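Local coordinates for oligopeptide-binding protein oppA (Lactococcus lactis, PDB 3DRF) that captures oligopeptides as the peptide-binding receptor of the OppABCDF ABC transporter, which takes them up into the cell, at residues D70-F81 with T183-V194; K293-Y301 with V553-A561. All coordinates share one frame; numbering follows the deposited sequence.

Contact 1. Residues D70-F81 with T183-V194; sequences DGLFFTDSGFKF and TQSGNGYFLETV
Two single beta bridges, Gly71 with Thr193 and Lys80 with Gln184, lay the loop 183-194 along both ends of 70-81, whose second half turns back as a short antiparallel hairpin. At the first bridge Leu72 N donates to Glu192 O (2.8 Å), and a weak bond runs from Val194 N to Asp70 O. At the second, Ser185 N donates to Phe79 O at 2.9 Å and Phe81 N to Thr183 O at 3.1 Å. A type I turn from Asp76 to Phe79 reverses the hairpin. In this Venus-flytrap receptor the contact borders the peptide cavity: an apolar side chain of the bound peptide packs on Ser185. Between the bridges lies the Glu192 side chain. Its CG lies anti to the carbonyl carbon (chi1 -53°) and the chain runs on extended, carrying the carboxylate in beside the Phe81 ring. Both oxygens use their syn lone pairs, OE1 for Ser185 OG (2.6 Å) and OE2 for a nearly straight bond from Gly186 N (174°); a water links OE1 to Phe73 N. Glu192 CG meets the Phe73 ring at its edge, in plane, 3.8 Å from CD2. Phe81 points its CE2 at Phe190 CZ (3.5 Å), the ring planes 33° apart, while Ser185 N lies over one face, toward the rim. Ser185 CB presses on Thr75 CG2 at 3.5 Å, tight for two carbons.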
loop_
_atom_site.group_PDB
_atom_site.type_symbol
_atom_site.label_atom_id
_atom_site.label_comp_id
_atom_site.label_asym_id
_atom_site.label_seq_id
_atom_site.Cartn_x
_atom_site.Cartn_y
_atom_site.Cartn_z
ATOM N N ASP A 70 -12.733 1.562 -9.136
ATOM C CA ASP A 70 -13.937 2.396 -9.068
ATOM C C ASP A 70 -13.867 3.535 -8.028
ATOM O O ASP A 70 -14.739 3.801 -7.271
ATOM C CB ASP A 70 -15.198 1.506 -8.967
ATOM C CG ASP A 70 -15.317 0.590 -10.179
ATOM O OD1 ASP A 70 -15.059 1.109 -11.275
ATOM O OD2 ASP A 70 -15.621 -0.548 -10.001
ATOM N N GLY A 71 -12.736 4.200 -8.116
ATOM C CA GLY A 71 -12.519 5.447 -7.401
ATOM C C GLY A 71 -13.481 6.535 -7.845
ATOM O O GLY A 71 -13.835 6.618 -9.022
ATOM N N LEU A 72 -13.918 7.358 -6.896
ATOM C CA LEU A 72 -14.986 8.347 -7.136
ATOM C C LEU A 72 -14.552 9.804 -7.344
ATOM O O LEU A 72 -15.223 10.514 -7.998
ATOM C CB LEU A 72 -15.972 8.335 -5.941
ATOM C CG LEU A 72 -16.852 7.098 -5.830
ATOM C CD1 LEU A 72 -17.647 7.207 -4.563
ATOM C CD2 LEU A 72 -17.803 6.964 -7.103
ATOM N N PHE A 73 -13.466 10.198 -6.688
ATOM C CA PHE A 73 -13.170 11.649 -6.548
ATOM C C PHE A 73 -11.963 12.109 -7.352
ATOM O O PHE A 73 -10.975 11.445 -7.440
ATOM C CB PHE A 73 -12.946 11.980 -5.069
ATOM C CG PHE A 73 -14.074 11.528 -4.161
ATOM C CD1 PHE A 73 -15.343 12.045 -4.327
ATOM C CD2 PHE A 73 -13.839 10.605 -3.156
ATOM C CE1 PHE A 73 -16.421 11.620 -3.515
ATOM C CE2 PHE A 73 -14.911 10.162 -2.326
ATOM C CZ PHE A 73 -16.214 10.669 -2.518
ATOM N N PHE A 74 -12.054 13.309 -7.879
ATOM C CA PHE A 74 -10.915 13.968 -8.490
ATOM C C PHE A 74 -10.206 14.773 -7.408
ATOM O O PHE A 74 -10.788 15.108 -6.414
ATOM C CB PHE A 74 -11.381 14.921 -9.615
ATOM C CG PHE A 74 -11.702 14.237 -10.970
ATOM C CD1 PHE A 74 -11.629 12.888 -11.121
ATOM C CD2 PHE A 74 -12.059 15.006 -12.068
ATOM C CE1 PHE A 74 -11.903 12.288 -12.361
ATOM C CE2 PHE A 74 -12.346 14.389 -13.312
ATOM C CZ PHE A 74 -12.281 13.060 -13.403
ATOM N N THR A 75 -8.938 15.050 -7.679
ATOM C CA THR A 75 -8.104 15.888 -6.803
ATOM C C THR A 75 -7.252 16.824 -7.616
ATOM O O THR A 75 -7.118 16.664 -8.784
ATOM C CB THR A 75 -7.129 15.077 -5.874
ATOM O OG1 THR A 75 -6.057 14.535 -6.665
ATOM C CG2 THR A 75 -7.852 13.921 -5.111
ATOM N N ASP A 76 -6.720 17.814 -6.932
ATOM C CA ASP A 76 -5.646 18.662 -7.503
ATOM C C ASP A 76 -4.295 17.984 -7.317
ATOM O O ASP A 76 -4.247 16.881 -6.870
ATOM C CB ASP A 76 -5.672 20.080 -6.924
ATOM C CG ASP A 76 -5.372 20.142 -5.420
ATOM O OD1 ASP A 76 -4.842 19.235 -4.866
ATOM O OD2 ASP A 76 -5.709 21.174 -4.875
ATOM N N SER A 77 -3.209 18.662 -7.704
ATOM C CA SER A 77 -1.899 18.055 -7.655
ATOM C C SER A 77 -1.351 17.895 -6.227
ATOM O O SER A 77 -0.390 17.232 -6.043
ATOM C CB SER A 77 -0.886 18.886 -8.467
ATOM O OG SER A 77 -0.779 20.173 -7.901
ATOM N N GLY A 78 -1.995 18.520 -5.261
ATOM C CA GLY A 78 -1.706 18.318 -3.828
ATOM C C GLY A 78 -2.611 17.301 -3.104
ATOM O O GLY A 78 -2.625 17.175 -1.913
ATOM N N PHE A 79 -3.392 16.580 -3.915
ATOM C CA PHE A 79 -4.284 15.440 -3.484
ATOM C C PHE A 79 -5.550 15.949 -2.753
ATOM O O PHE A 79 -6.279 15.172 -2.166
ATOM C CB PHE A 79 -3.518 14.354 -2.652
ATOM C CG PHE A 79 -2.250 13.877 -3.327
ATOM C CD1 PHE A 79 -2.328 13.232 -4.535
ATOM C CD2 PHE A 79 -1.041 14.132 -2.801
ATOM C CE1 PHE A 79 -1.156 12.813 -5.208
ATOM C CE2 PHE A 79 0.116 13.686 -3.457
ATOM C CZ PHE A 79 0.029 13.057 -4.660
ATOM N N LYS A 80 -5.778 17.205 -2.771
ATOM C CA LYS A 80 -6.958 17.789 -2.168
ATOM C C LYS A 80 -8.180 17.538 -3.054
ATOM O O LYS A 80 -8.099 17.709 -4.250
ATOM C CB LYS A 80 -6.738 19.318 -2.014
ATOM C CG LYS A 80 -7.829 20.013 -1.273
ATOM C CD LYS A 80 -7.939 21.558 -1.488
ATOM C CE LYS A 80 -6.704 22.377 -1.238
ATOM N NZ LYS A 80 -6.901 23.863 -1.323
ATOM N N PHE A 81 -9.284 17.089 -2.513
ATOM C CA PHE A 81 -10.498 16.833 -3.325
ATOM C C PHE A 81 -10.970 18.087 -4.039
ATOM O O PHE A 81 -10.975 19.151 -3.480
ATOM C CB PHE A 81 -11.683 16.352 -2.447
ATOM C CG PHE A 81 -11.441 15.025 -1.739
ATOM C CD1 PHE A 81 -11.278 13.862 -2.459
ATOM C CD2 PHE A 81 -11.392 14.956 -0.366
ATOM C CE1 PHE A 81 -11.091 12.645 -1.833
ATOM C CE2 PHE A 81 -11.181 13.748 0.290
ATOM C CZ PHE A 81 -11.040 12.608 -0.426
ATOM N N THR A 183 -9.829 16.485 4.004
ATOM C CA THR A 183 -9.809 17.307 2.779
ATOM C C THR A 183 -8.987 16.669 1.628
ATOM O O THR A 183 -9.053 17.151 0.534
ATOM C CB THR A 183 -9.227 18.700 3.065
ATOM O OG1 THR A 183 -7.962 18.512 3.682
ATOM C CG2 THR A 183 -10.167 19.522 3.987
ATOM N N GLN A 184 -8.327 15.550 1.897
ATOM C CA GLN A 184 -7.342 14.994 0.987
ATOM C C GLN A 184 -7.667 13.526 0.687
ATOM O O GLN A 184 -7.992 12.744 1.592
ATOM C CB GLN A 184 -5.959 15.125 1.640
ATOM C CG GLN A 184 -4.756 14.865 0.732
ATOM C CD GLN A 184 -3.466 15.515 1.234
ATOM O OE1 GLN A 184 -3.505 16.619 1.792
ATOM N NE2 GLN A 184 -2.309 14.864 0.978
ATOM N N SER A 185 -7.560 13.139 -0.576
ATOM C CA SER A 185 -7.770 11.763 -0.966
ATOM C C SER A 185 -6.719 10.899 -0.236
ATOM O O SER A 185 -5.599 11.307 0.007
ATOM C CB SER A 185 -7.676 11.622 -2.493
ATOM O OG SER A 185 -7.899 10.283 -2.869
ATOM N N GLY A 186 -7.141 9.689 0.116
ATOM C CA GLY A 186 -6.284 8.736 0.829
ATOM C C GLY A 186 -6.343 8.935 2.339
ATOM O O GLY A 186 -5.614 8.302 3.026
ATOM N N ASN A 187 -7.226 9.789 2.838
ATOM C CA ASN A 187 -7.300 10.020 4.311
ATOM C C ASN A 187 -7.685 8.772 5.194
ATOM O O ASN A 187 -7.343 8.701 6.308
ATOM C CB ASN A 187 -8.231 11.240 4.597
ATOM C CG ASN A 187 -9.713 10.957 4.308
ATOM O OD1 ASN A 187 -10.375 10.250 5.010
ATOM N ND2 ASN A 187 -10.195 11.510 3.222
ATOM N N GLY A 188 -8.430 7.833 4.599
ATOM C CA GLY A 188 -8.797 6.556 5.238
ATOM C C GLY A 188 -10.000 6.618 6.174
ATOM O O GLY A 188 -10.504 5.626 6.550
ATOM N N TYR A 189 -10.455 7.809 6.532
ATOM C CA TYR A 189 -11.624 8.012 7.451
ATOM C C TYR A 189 -12.983 7.890 6.749
ATOM O O TYR A 189 -13.943 7.588 7.364
ATOM C CB TYR A 189 -11.469 9.332 8.233
ATOM C CG TYR A 189 -10.333 9.247 9.252
ATOM C CD1 TYR A 189 -10.519 8.595 10.442
ATOM C CD2 TYR A 189 -9.060 9.771 8.983
ATOM C CE1 TYR A 189 -9.504 8.485 11.394
ATOM C CE2 TYR A 189 -8.010 9.654 9.916
ATOM C CZ TYR A 189 -8.255 9.002 11.123
ATOM O OH TYR A 189 -7.277 8.842 12.081
ATOM N N PHE A 190 -13.009 8.129 5.446
ATOM C CA PHE A 190 -14.153 7.736 4.594
ATOM C C PHE A 190 -13.553 7.167 3.323
ATOM O O PHE A 190 -12.499 7.521 2.906
ATOM C CB PHE A 190 -15.178 8.853 4.355
ATOM C CG PHE A 190 -14.637 10.070 3.626
ATOM C CD1 PHE A 190 -14.669 10.149 2.225
ATOM C CD2 PHE A 190 -14.117 11.165 4.356
ATOM C CE1 PHE A 190 -14.182 11.302 1.571
ATOM C CE2 PHE A 190 -13.638 12.277 3.695
ATOM C CZ PHE A 190 -13.677 12.378 2.341
ATOM N N LEU A 191 -14.265 6.219 2.764
ATOM C CA LEU A 191 -13.791 5.460 1.591
ATOM C C LEU A 191 -14.195 6.175 0.299
ATOM O O LEU A 191 -15.028 7.043 0.292
ATOM C CB LEU A 191 -14.331 3.987 1.636
ATOM C CG LEU A 191 -13.938 3.199 2.929
ATOM C CD1 LEU A 191 -14.603 1.801 2.984
ATOM C CD2 LEU A 191 -12.355 3.098 3.055
ATOM N N GLU A 192 -13.604 5.718 -0.798
ATOM C CA GLU A 192 -13.667 6.490 -2.050
ATOM C C GLU A 192 -14.007 5.665 -3.253
ATOM O O GLU A 192 -13.806 6.105 -4.342
ATOM C CB GLU A 192 -12.308 7.228 -2.287
ATOM C CG GLU A 192 -11.834 8.093 -1.083
ATOM C CD GLU A 192 -10.550 8.849 -1.353
ATOM O OE1 GLU A 192 -10.293 9.265 -2.476
ATOM O OE2 GLU A 192 -9.841 9.030 -0.406
ATOM N N THR A 193 -14.517 4.454 -3.042
ATOM C CA THR A 193 -14.900 3.555 -4.147
ATOM C C THR A 193 -16.330 3.053 -3.956
ATOM O O THR A 193 -16.853 3.117 -2.900
ATOM C CB THR A 193 -13.925 2.333 -4.228
ATOM O OG1 THR A 193 -13.998 1.580 -3.005
ATOM C CG2 THR A 193 -12.458 2.796 -4.425
ATOM N N VAL A 194 -16.889 2.562 -5.057
ATOM C CA VAL A 194 -18.193 1.866 -5.093
ATOM C C VAL A 194 -18.018 0.391 -5.500
ATOM O O VAL A 194 -17.098 0.021 -6.115
ATOM C CB VAL A 194 -19.177 2.569 -6.108
ATOM C CG1 VAL A 194 -19.739 3.856 -5.501
ATOM C CG2 VAL A 194 -18.514 2.860 -7.474
HETATM O O HOH W 1 -15.916 -1.943 -7.694
HETATM O O HOH W 2 -11.159 8.853 -5.176
HETATM O O HOH W 3 -10.828 19.217 -0.183
#

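Contact 2. Residues K293-Y301 with V553-A561; sequences KVLGQQAMY and VGMTLDYGA
Leu295 and Leu557 make the apolar half of a contact in which the loop 553-561, following strand 536-549, lies against the first residues of strand 292-307. The two strands pair antiparallel in the mixed sheet, and the loop folds back over side chains of 292-307. No backbone-to-backbone hydrogen bond joins the two segments; side chains do the joining. Leu557 CD1 rests 3.8 Å from Leu295 CB and also touches the peptide bond leading to Gly296, while Leu295 CD1 reaches past it to Met555 CG (3.8 Å). Beside this packing, Gln297 turns its CG between its own backbone N and carbonyl carbon (chi1 68°), and from there an extended chain sets the amide against the phenol of Tyr559. The amide and ring planes are 12° apart, nearly parallel, with NE2 3.5 Å from Tyr559 CZ. NE2 donates to Leu557 O (3.0 Å) on a bent path of 138°, and Asn544 binds OE1, so both ends of the amide are held. Tyr559 OH gives its proton to Gln298 O at 2.7 Å, almost in line with the carbonyl, and receives one from a water that in turn accepts from Met300 N. With a phenylalanine in place of Tyr559, Gln298 O would probably lose its hydroxyl donor and the water at Met300 N its acceptor. The Lys293 end is looser. Exposed Lys293 makes no direct contact with the loop: its fully extended chain brings NZ to a water (2.8 Å) that donates to Met555 O. A further water, beside Leu557, donates to Asp558 OD1 and, weakly, to Gly296 O. The chemistry is thus mostly neutral, with direct amide and hydroxyl bonds fixing the Tyr559 end and solvent mediating the charged groups.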
loop_
_atom_site.group_PDB
_atom_site.type_symbol
_atom_site.label_atom_id
_atom_site.label_comp_id
_atom_site.label_asym_id
_atom_site.label_seq_id
_atom_site.Cartn_x
_atom_site.Cartn_y
_atom_site.Cartn_z
ATOM N N LYS A 293 10.785 7.922 -24.245
ATOM C CA LYS A 293 10.821 9.036 -23.292
ATOM C C LYS A 293 10.728 8.400 -21.888
ATOM O O LYS A 293 10.014 7.478 -21.720
ATOM C CB LYS A 293 9.613 9.945 -23.573
ATOM C CG LYS A 293 9.515 11.167 -22.681
ATOM C CD LYS A 293 8.420 12.112 -23.113
ATOM C CE LYS A 293 8.276 13.231 -22.167
ATOM N NZ LYS A 293 7.188 14.168 -22.586
ATOM N N VAL A 294 11.465 8.872 -20.923
ATOM C CA VAL A 294 11.401 8.317 -19.569
ATOM C C VAL A 294 10.821 9.338 -18.608
ATOM O O VAL A 294 11.421 10.371 -18.392
ATOM C CB VAL A 294 12.774 7.858 -19.118
ATOM C CG1 VAL A 294 12.689 7.229 -17.766
ATOM C CG2 VAL A 294 13.365 6.851 -20.140
ATOM N N LEU A 295 9.629 9.053 -18.100
ATOM C CA LEU A 295 8.938 9.947 -17.184
ATOM C C LEU A 295 9.350 9.628 -15.760
ATOM O O LEU A 295 9.795 8.567 -15.526
ATOM C CB LEU A 295 7.428 9.779 -17.350
ATOM C CG LEU A 295 6.866 9.913 -18.783
ATOM C CD1 LEU A 295 5.363 9.694 -18.745
ATOM C CD2 LEU A 295 7.198 11.300 -19.250
ATOM N N GLY A 296 9.155 10.556 -14.841
ATOM C CA GLY A 296 9.552 10.389 -13.430
ATOM C C GLY A 296 8.570 11.052 -12.487
ATOM O O GLY A 296 7.829 11.915 -12.848
ATOM N N GLN A 297 8.610 10.602 -11.241
ATOM C CA GLN A 297 7.884 11.256 -10.172
ATOM C C GLN A 297 8.492 10.857 -8.819
ATOM O O GLN A 297 9.122 9.847 -8.683
ATOM C CB GLN A 297 6.374 10.885 -10.210
ATOM C CG GLN A 297 6.122 9.375 -9.846
ATOM C CD GLN A 297 4.669 8.840 -9.930
ATOM O OE1 GLN A 297 4.487 7.730 -9.654
ATOM N NE2 GLN A 297 3.734 9.623 -10.388
ATOM N N GLN A 298 8.274 11.699 -7.827
ATOM C CA GLN A 298 8.475 11.277 -6.423
ATOM C C GLN A 298 7.503 10.176 -6.092
ATOM O O GLN A 298 6.354 10.310 -6.310
ATOM C CB GLN A 298 8.224 12.418 -5.457
ATOM C CG GLN A 298 9.142 13.606 -5.615
ATOM C CD GLN A 298 8.922 14.620 -4.491
ATOM O OE1 GLN A 298 7.922 15.225 -4.432
ATOM N NE2 GLN A 298 9.850 14.687 -3.584
ATOM N N ALA A 299 8.015 9.051 -5.657
ATOM C CA ALA A 299 7.160 7.891 -5.353
ATOM C C ALA A 299 6.440 8.149 -3.991
ATOM O O ALA A 299 7.017 8.573 -3.035
ATOM C CB ALA A 299 7.938 6.612 -5.345
ATOM N N MET A 300 5.181 7.849 -3.974
ATOM C CA MET A 300 4.483 7.908 -2.701
ATOM C C MET A 300 4.690 6.502 -2.100
ATOM O O MET A 300 3.927 5.607 -2.342
ATOM C CB MET A 300 3.022 8.205 -2.939
ATOM C CG MET A 300 2.448 9.012 -1.799
ATOM S SD MET A 300 1.214 10.125 -2.496
ATOM C CE MET A 300 0.341 8.884 -3.270
ATOM N N TYR A 301 5.867 6.339 -1.484
ATOM C CA TYR A 301 6.450 4.992 -1.210
ATOM C C TYR A 301 7.315 4.997 0.030
ATOM O O TYR A 301 8.003 5.940 0.306
ATOM C CB TYR A 301 7.327 4.589 -2.427
ATOM C CG TYR A 301 8.134 3.276 -2.328
ATOM C CD1 TYR A 301 7.644 2.108 -2.832
ATOM C CD2 TYR A 301 9.392 3.254 -1.744
ATOM C CE1 TYR A 301 8.430 0.937 -2.796
ATOM C CE2 TYR A 301 10.138 2.128 -1.685
ATOM C CZ TYR A 301 9.646 0.981 -2.212
ATOM O OH TYR A 301 10.390 -0.162 -2.185
ATOM N N VAL A 553 1.198 9.666 -27.135
ATOM C CA VAL A 553 1.018 11.017 -26.723
ATOM C C VAL A 553 0.022 11.017 -25.562
ATOM O O VAL A 553 -0.862 10.257 -25.538
ATOM C CB VAL A 553 0.488 11.923 -27.882
ATOM C CG1 VAL A 553 1.512 12.060 -29.019
ATOM C CG2 VAL A 553 -0.782 11.386 -28.439
ATOM N N GLY A 554 0.220 11.898 -24.606
ATOM C CA GLY A 554 -0.729 12.064 -23.510
ATOM C C GLY A 554 -0.443 11.271 -22.235
ATOM O O GLY A 554 -1.204 11.354 -21.329
ATOM N N MET A 555 0.607 10.488 -22.198
ATOM C CA MET A 555 0.954 9.787 -20.972
ATOM C C MET A 555 1.689 10.759 -20.012
ATOM O O MET A 555 2.380 11.634 -20.456
ATOM C CB MET A 555 1.797 8.560 -21.252
ATOM C CG MET A 555 2.270 7.806 -20.027
ATOM S SD MET A 555 0.942 7.119 -18.960
ATOM C CE MET A 555 1.846 6.659 -17.500
ATOM N N THR A 556 1.478 10.563 -18.709
ATOM C CA THR A 556 2.074 11.491 -17.735
ATOM C C THR A 556 2.241 10.799 -16.415
ATOM O O THR A 556 1.542 9.882 -16.109
ATOM C CB THR A 556 1.175 12.742 -17.565
ATOM O OG1 THR A 556 1.854 13.721 -16.805
ATOM C CG2 THR A 556 -0.150 12.406 -16.836
ATOM N N LEU A 557 3.185 11.282 -15.630
ATOM C CA LEU A 557 3.333 10.887 -14.228
ATOM C C LEU A 557 3.063 12.072 -13.276
ATOM O O LEU A 557 3.398 12.043 -12.120
ATOM C CB LEU A 557 4.688 10.224 -13.944
ATOM C CG LEU A 557 4.942 8.824 -14.506
ATOM C CD1 LEU A 557 6.294 8.320 -14.000
ATOM C CD2 LEU A 557 3.812 7.813 -14.057
ATOM N N ASP A 558 2.461 13.109 -13.792
ATOM C CA ASP A 558 2.153 14.288 -13.008
ATOM C C ASP A 558 0.983 13.983 -12.069
ATOM O O ASP A 558 0.000 13.410 -12.488
ATOM C CB ASP A 558 1.735 15.436 -13.912
ATOM C CG ASP A 558 2.859 15.931 -14.857
ATOM O OD1 ASP A 558 3.992 15.528 -14.805
ATOM O OD2 ASP A 558 2.546 16.737 -15.708
ATOM N N TYR A 559 1.102 14.396 -10.812
ATOM C CA TYR A 559 0.018 14.234 -9.889
ATOM C C TYR A 559 -1.037 15.280 -10.206
ATOM O O TYR A 559 -0.727 16.331 -10.703
ATOM C CB TYR A 559 0.520 14.300 -8.425
ATOM C CG TYR A 559 1.422 13.132 -8.005
ATOM C CD1 TYR A 559 0.940 11.855 -7.995
ATOM C CD2 TYR A 559 2.764 13.333 -7.643
ATOM C CE1 TYR A 559 1.749 10.778 -7.622
ATOM C CE2 TYR A 559 3.569 12.270 -7.267
ATOM C CZ TYR A 559 3.044 10.990 -7.267
ATOM O OH TYR A 559 3.779 9.884 -6.900
ATOM N N GLY A 560 -2.262 14.944 -9.949
ATOM C CA GLY A 560 -3.304 15.870 -10.384
ATOM C C GLY A 560 -3.868 15.707 -11.830
ATOM O O GLY A 560 -4.809 16.352 -12.203
ATOM N N ALA A 561 -3.275 14.809 -12.613
ATOM C CA ALA A 561 -3.846 14.484 -13.916
ATOM C C ALA A 561 -4.997 13.510 -13.732
ATOM O O ALA A 561 -4.803 12.435 -13.267
ATOM C CB ALA A 561 -2.740 13.859 -14.799
HETATM O O HOH W 4 4.901 12.890 -21.738
HETATM O O HOH W 5 6.165 14.791 -13.007
HETATM O O HOH W 6 3.950 7.035 -6.431
#

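How the contacts relate
From the N terminus, 70-81 comes first, running through the hairpin just ahead of strand 87-92. Contact 1 closes a loop of about a hundred residues, joining the hairpin to the loop between strand 170-174 and helix 197-200. Contact 2 opens only later, at strand 292-307, and closes a much longer loop at 553-561, tying the eight-stranded mixed sheet to the C-terminal loop before helix 564-567. The two are in series, neither nested nor crossed. In space they meet, their centres about 18 Å apart: the hairpin of contact 1 reaches contact 2 through Phe79, whose ring packs edge-to-face with Tyr559 and brings CZ to 3.8 Å from Met300 SD.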